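Local structure of xylan esterase 1 (Thermoanaerobacterium sp. 'JW/SL YS485', 3FCY) at residues Glu52-Asn55 / Arg56-Asp59; Arg239-Leu243 / Asp244-Asn248; Ala337-Phe340 / Met341-Leu344. The protein probably removes acetyl groups from xylan and related acetylated sugars, as a serine carboxylic ester hydrolase of the alpha/beta-hydrolase fold and carbohydrate esterase family 7. All coordinates share one frame; numbering follows the deposited sequence.

Interaction 1 (Glu52-Asn55 / Arg56-Asp59); sequences EYWN and RALD
Glu52-Asn55 and Arg56-Asp59 run on without a break as consecutive turns of the alpha-helix 50-62, and four i to i+4 backbone hydrogen bonds join them. Arg56 N donates to Glu52 O, Ala57 N to Tyr53 O, Leu58 N to Trp54 O and Asp59 N to Asn55 O. The bond from Leu58 N to Trp54 O is the shortest of the four, 2.9 Å, and the straightest, with an N-H...O angle of 165°. The helix is amphipathic: Tyr53, Trp54, Ala57 and Leu58 are buried, whereas Glu52, Asn55, Arg56 and Asp59 face solvent. On the buried side the CB of Ala57 comes within 3.8 Å of Trp54 CE3, on the benzo half of the indole. Leu58 lies over the preceding turn, its CG 3.4 Å from Trp54 O. One face of the Trp54 indole also takes the ring edge of its neighbour, with Tyr53 CE2 above it, offset toward the rim. This apolar side packs on Leu182 of helix 176-192 and Leu220 of helix 209-220, while Trp54 NE1 donates a hydrogen bond to Tyr276 O and Tyr53 OH one to Ala172 O. Arg56 works at the border between the two sides. Its chain bends at chi3 (-46°), which folds the guanidinium back along the helix with one face over Tyr53 CA. The guanidinium plane stands 82° from the phenol ring. From there Arg56 reaches Asp173 in a salt bridge through NH1, the same nitrogen that lies 3.9 Å from Tyr53 CD1.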
# COMPACT_ATOMS: atom_id res chain seq x y z
N GLU A 52 19.36 -39.80 -14.05
CA GLU A 52 20.70 -40.15 -13.60
C GLU A 52 21.10 -39.28 -12.42
O GLU A 52 21.68 -39.75 -11.44
CB GLU A 52 21.72 -39.96 -14.73
CG GLU A 52 21.45 -40.80 -15.97
CD GLU A 52 20.67 -40.06 -17.03
OE1 GLU A 52 19.50 -39.67 -16.77
OE2 GLU A 52 21.22 -39.86 -18.13
N TYR A 53 20.78 -37.99 -12.52
CA TYR A 53 21.09 -37.02 -11.46
C TYR A 53 20.54 -37.49 -10.12
O TYR A 53 21.26 -37.54 -9.12
CB TYR A 53 20.48 -35.66 -11.82
CG TYR A 53 20.60 -34.60 -10.74
CD1 TYR A 53 21.74 -33.80 -10.64
CD2 TYR A 53 19.55 -34.36 -9.87
CE1 TYR A 53 21.83 -32.78 -9.69
CE2 TYR A 53 19.62 -33.34 -8.91
CZ TYR A 53 20.76 -32.55 -8.83
OH TYR A 53 20.81 -31.52 -7.92
N TRP A 54 19.26 -37.84 -10.11
CA TRP A 54 18.61 -38.29 -8.89
C TRP A 54 19.00 -39.68 -8.42
O TRP A 54 19.03 -39.94 -7.21
CB TRP A 54 17.09 -38.16 -9.03
CG TRP A 54 16.66 -36.75 -8.80
CD1 TRP A 54 16.20 -35.87 -9.73
CD2 TRP A 54 16.73 -36.03 -7.56
NE1 TRP A 54 15.99 -34.63 -9.15
CE2 TRP A 54 16.31 -34.71 -7.82
CE3 TRP A 54 17.12 -36.38 -6.26
CZ2 TRP A 54 16.27 -33.73 -6.82
CZ3 TRP A 54 17.08 -35.40 -5.26
CH2 TRP A 54 16.65 -34.09 -5.55
N ASN A 55 19.30 -40.59 -9.35
CA ASN A 55 19.71 -41.93 -8.94
C ASN A 55 21.05 -41.79 -8.22
O ASN A 55 21.33 -42.51 -7.26
CB ASN A 55 19.86 -42.86 -10.14
CG ASN A 55 18.53 -43.24 -10.75
OD1 ASN A 55 17.54 -43.39 -10.04
ND2 ASN A 55 18.50 -43.41 -12.07
N ARG A 56 21.86 -40.85 -8.70
CA ARG A 56 23.17 -40.57 -8.12
C ARG A 56 22.98 -40.00 -6.71
O ARG A 56 23.65 -40.41 -5.76
CB ARG A 56 23.90 -39.56 -8.99
CG ARG A 56 25.29 -39.15 -8.52
CD ARG A 56 25.72 -37.91 -9.29
NE ARG A 56 25.44 -38.07 -10.72
CZ ARG A 56 25.12 -37.07 -11.53
NH1 ARG A 56 25.03 -35.84 -11.07
NH2 ARG A 56 24.86 -37.32 -12.81
N ALA A 57 22.06 -39.05 -6.59
CA ALA A 57 21.76 -38.40 -5.31
C ALA A 57 21.30 -39.42 -4.28
O ALA A 57 21.74 -39.40 -3.13
CB ALA A 57 20.69 -37.32 -5.51
N LEU A 58 20.39 -40.30 -4.69
CA LEU A 58 19.88 -41.33 -3.80
C LEU A 58 21.01 -42.25 -3.33
O LEU A 58 21.03 -42.68 -2.18
CB LEU A 58 18.77 -42.14 -4.49
CG LEU A 58 17.43 -41.40 -4.62
CD1 LEU A 58 16.43 -42.25 -5.37
CD2 LEU A 58 16.91 -41.06 -3.22
N ASP A 59 21.94 -42.54 -4.23
CA ASP A 59 23.09 -43.38 -3.89
C ASP A 59 23.88 -42.71 -2.77
O ASP A 59 24.25 -43.35 -1.79
CB ASP A 59 23.99 -43.59 -5.11
CG ASP A 59 23.47 -44.65 -6.04
OD1 ASP A 59 24.00 -44.78 -7.17
OD2 ASP A 59 22.52 -45.38 -5.65

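Interaction 2 (Arg239-Leu243 / Asp244-Asn248); sequences RVWDL and DLAKN
Ala246 is the small bump of this turn: its CB sits 4.0 Å from Trp241 CA and meets the indole near the ring plane, at the CD1 edge, 4.2 Å away. The CG1 methyl of Val240 flanks the same methyl and also presses on the backbone of Leu245, 3.4 Å from Leu245 O. With CG1 anti to the backbone N (chi1 178°), this branch of Val240 is the one that meets the returning chain. On another side of the turn Leu243 CB meets the CD2 branch of Leu245 at 3.9 Å, and Leu243 CD2 covers the centre of one face of the Arg239 guanidinium. A water fills the notch between helix end and turn. It donates to Trp241 O and Asp244 OD1 and lies 3.5 Å above the middle of the indole, so carboxylate, carbonyl and ring face share one solvent molecule. Around this core, Val240 packs on Thr305 of helix 303-310, while Trp241 NE1 bonds Asp324 of the second subunit, making the indole part of a subunit interface. Two backbone bonds set the shape. Leu245 N reaches back to Val240 O at 3.0 Å, nearly in line with the carbonyl, whereas Asp244 N approaches Trp241 O from above the carbonyl plane, 61° out of it. Asp244 has positive phi (56°), the reversal that lets both bonds form. Leu245 lies about 8 Å, side chain to side chain, from Asp298 of the predicted charge relay. Together these features are those of a Schellman motif ending helix 237-242, with Asp244 as its C-prime residue.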
# COMPACT_ATOMS: atom_id res chain seq x y z
N ARG A 239 7.30 -21.06 -15.35
CA ARG A 239 5.92 -20.59 -15.44
C ARG A 239 5.70 -19.39 -14.53
O ARG A 239 5.09 -18.40 -14.93
CB ARG A 239 4.95 -21.72 -15.06
CG ARG A 239 3.49 -21.30 -15.02
CD ARG A 239 2.99 -20.80 -16.37
NE ARG A 239 1.57 -20.49 -16.32
CZ ARG A 239 0.88 -19.90 -17.30
NH1 ARG A 239 1.50 -19.55 -18.42
NH2 ARG A 239 -0.41 -19.65 -17.15
N VAL A 240 6.19 -19.49 -13.30
CA VAL A 240 6.06 -18.40 -12.33
C VAL A 240 6.66 -17.12 -12.92
O VAL A 240 6.06 -16.05 -12.84
CB VAL A 240 6.80 -18.73 -11.02
CG1 VAL A 240 6.68 -17.56 -10.04
CG2 VAL A 240 6.24 -20.00 -10.40
N TRP A 241 7.84 -17.25 -13.51
CA TRP A 241 8.52 -16.11 -14.10
C TRP A 241 7.74 -15.55 -15.29
O TRP A 241 7.63 -14.33 -15.44
CB TRP A 241 9.94 -16.51 -14.54
CG TRP A 241 10.69 -15.40 -15.21
CD1 TRP A 241 11.33 -14.36 -14.61
CD2 TRP A 241 10.80 -15.19 -16.62
NE1 TRP A 241 11.83 -13.49 -15.56
CE2 TRP A 241 11.52 -13.98 -16.80
CE3 TRP A 241 10.36 -15.89 -17.75
CZ2 TRP A 241 11.80 -13.47 -18.07
CZ3 TRP A 241 10.64 -15.38 -19.01
CH2 TRP A 241 11.36 -14.17 -19.16
N ASP A 242 7.18 -16.44 -16.11
CA ASP A 242 6.39 -16.02 -17.28
C ASP A 242 5.18 -15.17 -16.89
O ASP A 242 4.80 -14.24 -17.61
CB ASP A 242 5.89 -17.23 -18.08
CG ASP A 242 7.01 -17.99 -18.77
OD1 ASP A 242 8.09 -17.40 -19.01
OD2 ASP A 242 6.80 -19.18 -19.10
N LEU A 243 4.57 -15.49 -15.75
CA LEU A 243 3.40 -14.76 -15.27
C LEU A 243 3.77 -13.48 -14.53
O LEU A 243 2.91 -12.84 -13.92
CB LEU A 243 2.57 -15.65 -14.34
CG LEU A 243 2.01 -16.95 -14.93
CD1 LEU A 243 1.42 -17.81 -13.82
CD2 LEU A 243 0.94 -16.62 -15.97
N ASP A 244 5.04 -13.09 -14.59
CA ASP A 244 5.52 -11.90 -13.89
C ASP A 244 5.18 -12.05 -12.41
O ASP A 244 4.82 -11.08 -11.74
CB ASP A 244 4.86 -10.62 -14.43
CG ASP A 244 5.31 -10.28 -15.85
OD1 ASP A 244 6.44 -10.65 -16.24
OD2 ASP A 244 4.53 -9.62 -16.57
N LEU A 245 5.29 -13.27 -11.91
CA LEU A 245 4.98 -13.57 -10.51
C LEU A 245 6.20 -14.07 -9.75
O LEU A 245 6.07 -14.58 -8.63
CB LEU A 245 3.84 -14.60 -10.45
CG LEU A 245 2.46 -14.13 -9.99
CD1 LEU A 245 2.27 -12.66 -10.28
CD2 LEU A 245 1.39 -14.97 -10.67
N ALA A 246 7.37 -13.94 -10.36
CA ALA A 246 8.61 -14.35 -9.71
C ALA A 246 8.90 -13.30 -8.64
O ALA A 246 9.88 -12.57 -8.70
CB ALA A 246 9.76 -14.41 -10.72
N LYS A 247 7.99 -13.23 -7.67
CA LYS A 247 8.10 -12.30 -6.56
C LYS A 247 7.57 -13.01 -5.32
O LYS A 247 7.23 -14.19 -5.37
CB LYS A 247 7.28 -11.03 -6.84
CG LYS A 247 5.79 -11.26 -7.10
CD LYS A 247 5.10 -9.96 -7.49
CE LYS A 247 3.63 -10.16 -7.85
NZ LYS A 247 2.78 -10.62 -6.71
N ASN A 248 7.50 -12.29 -4.20
CA ASN A 248 7.04 -12.89 -2.96
C ASN A 248 7.96 -14.08 -2.66
O ASN A 248 9.17 -13.91 -2.56
CB ASN A 248 5.59 -13.35 -3.10
CG ASN A 248 4.64 -12.21 -3.42
OD1 ASN A 248 4.59 -11.21 -2.69
ND2 ASN A 248 3.87 -12.34 -4.50
O HOH W 1 8.41 -12.38 -17.15

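Interaction 3 (Ala337-Phe340 / Met341-Leu344); sequences AMQF and MLEL. With CA (calcium ion), chain D.
Met341 donates its N to Ala337 O at 2.9 Å, while its CG lies over the same carbonyl oxygen. Bent at chi2 (-61°), the Met341 side chain leads away from the preceding turn and into the core, against Val228 of strand 226-230 and Leu111 of strand 108-114. Leu342 N next bonds Met338 O, 2.7 Å away, and the branched end of Leu342 lies over that turn: CD1 meets Met338 CG at 3.9 Å, the two side chains slanting across each other. Gln339 NE2 approaches the same methyl, but its hydrogen bond goes to Gln76 O of the third subunit, where Val77 also packs on Leu342. At Glu343 the bonding pattern tightens: its N donates to Phe340 O at 3.2 Å from well above the carbonyl plane, with a weak second bond to Gln339 O. The Glu343 carboxylate, held by a salt bridge to Lys226, comes beside the Phe340 ring, OE2 3.8 Å from CD1, with the two planes 72° apart. Phe340 also makes a cation-pi contact with Lys226, so ring and carboxylate share one ammonium group. Replacing Phe340 by an alanine would probably leave a gap against Val228, take the aromatic partner from Lys226 and leave the Glu343 carboxylate with the salt bridge but no ring beside it. Leu344 N then bonds Met341 O at 2.9 Å. The Glu343 carbonyl, not its carboxylate, binds calcium at 2.6 Å; with Tyr345 O and a water it forms the calcium site beyond the C-terminal helix.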
# COMPACT_ATOMS: atom_id res chain seq x y z
N ALA A 337 -8.09 -33.90 4.55
CA ALA A 337 -6.73 -34.43 4.64
C ALA A 337 -6.63 -35.51 5.72
O ALA A 337 -6.03 -36.55 5.49
CB ALA A 337 -5.73 -33.30 4.94
N MET A 338 -7.21 -35.27 6.89
CA MET A 338 -7.14 -36.27 7.95
C MET A 338 -7.90 -37.55 7.58
O MET A 338 -7.40 -38.65 7.80
CB MET A 338 -7.69 -35.74 9.28
CG MET A 338 -7.73 -36.85 10.34
SD MET A 338 -8.04 -36.29 12.01
CE MET A 338 -6.36 -35.87 12.53
N GLN A 339 -9.10 -37.40 7.03
CA GLN A 339 -9.88 -38.57 6.63
C GLN A 339 -9.07 -39.34 5.59
O GLN A 339 -9.08 -40.56 5.57
CB GLN A 339 -11.23 -38.15 6.05
CG GLN A 339 -12.22 -37.60 7.08
CD GLN A 339 -12.59 -38.63 8.14
OE1 GLN A 339 -12.74 -39.82 7.85
NE2 GLN A 339 -12.74 -38.18 9.39
N PHE A 340 -8.36 -38.60 4.74
CA PHE A 340 -7.53 -39.20 3.69
C PHE A 340 -6.38 -39.99 4.34
O PHE A 340 -6.07 -41.10 3.93
CB PHE A 340 -6.95 -38.11 2.79
CG PHE A 340 -6.13 -38.62 1.64
CD1 PHE A 340 -6.73 -39.31 0.58
CD2 PHE A 340 -4.76 -38.35 1.57
CE1 PHE A 340 -5.98 -39.72 -0.52
CE2 PHE A 340 -4.00 -38.77 0.47
CZ PHE A 340 -4.62 -39.45 -0.58
N MET A 341 -5.77 -39.39 5.36
CA MET A 341 -4.66 -40.05 6.06
C MET A 341 -5.14 -41.25 6.87
O MET A 341 -4.43 -42.25 6.96
CB MET A 341 -3.94 -39.05 6.98
CG MET A 341 -2.98 -38.12 6.24
SD MET A 341 -1.65 -39.02 5.38
CE MET A 341 -0.81 -37.68 4.54
N LEU A 342 -6.33 -41.14 7.45
CA LEU A 342 -6.89 -42.23 8.23
C LEU A 342 -7.06 -43.48 7.37
O LEU A 342 -7.20 -44.59 7.89
CB LEU A 342 -8.22 -41.82 8.86
CG LEU A 342 -8.06 -40.88 10.07
CD1 LEU A 342 -9.42 -40.39 10.56
CD2 LEU A 342 -7.32 -41.62 11.18
N GLU A 343 -7.03 -43.29 6.05
CA GLU A 343 -7.13 -44.41 5.11
C GLU A 343 -5.90 -45.31 5.23
O GLU A 343 -5.83 -46.35 4.57
CB GLU A 343 -7.23 -43.89 3.66
CG GLU A 343 -8.60 -43.37 3.23
CD GLU A 343 -8.58 -42.77 1.82
OE1 GLU A 343 -7.81 -43.25 0.96
OE2 GLU A 343 -9.36 -41.83 1.57
N LEU A 344 -4.92 -44.92 6.03
CA LEU A 344 -3.72 -45.75 6.18
C LEU A 344 -4.00 -47.00 7.02
O LEU A 344 -3.31 -48.01 6.89
CB LEU A 344 -2.58 -44.93 6.81
CG LEU A 344 -1.98 -43.89 5.85
CD1 LEU A 344 -1.03 -42.96 6.60
CD2 LEU A 344 -1.27 -44.61 4.71
CA CA D . -7.86 -48.00 4.76
O HOH W 2 -9.78 -46.92 6.38

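How the interactions relate
The three contacts follow one another along the chain, neither nesting nor crossing, and each joins adjoining segments, so none closes a long loop. Interaction 1 comes first, within helix 50-62, and places that helix against helices 176-192 and 209-220. Interaction 2 follows strand 226-230, ending helix 237-242 and turning the chain toward helix 251-260 beside helix 303-310 and the second subunit. Interaction 3, in helix 333-342 near the C terminus, covers strands 108-114 and 226-230 of the central sheet and faces the third subunit. They lie far apart: the nearest atoms of interactions 1 and 2 are about 17 Å apart, and those of interactions 2 and 3 about 24 Å.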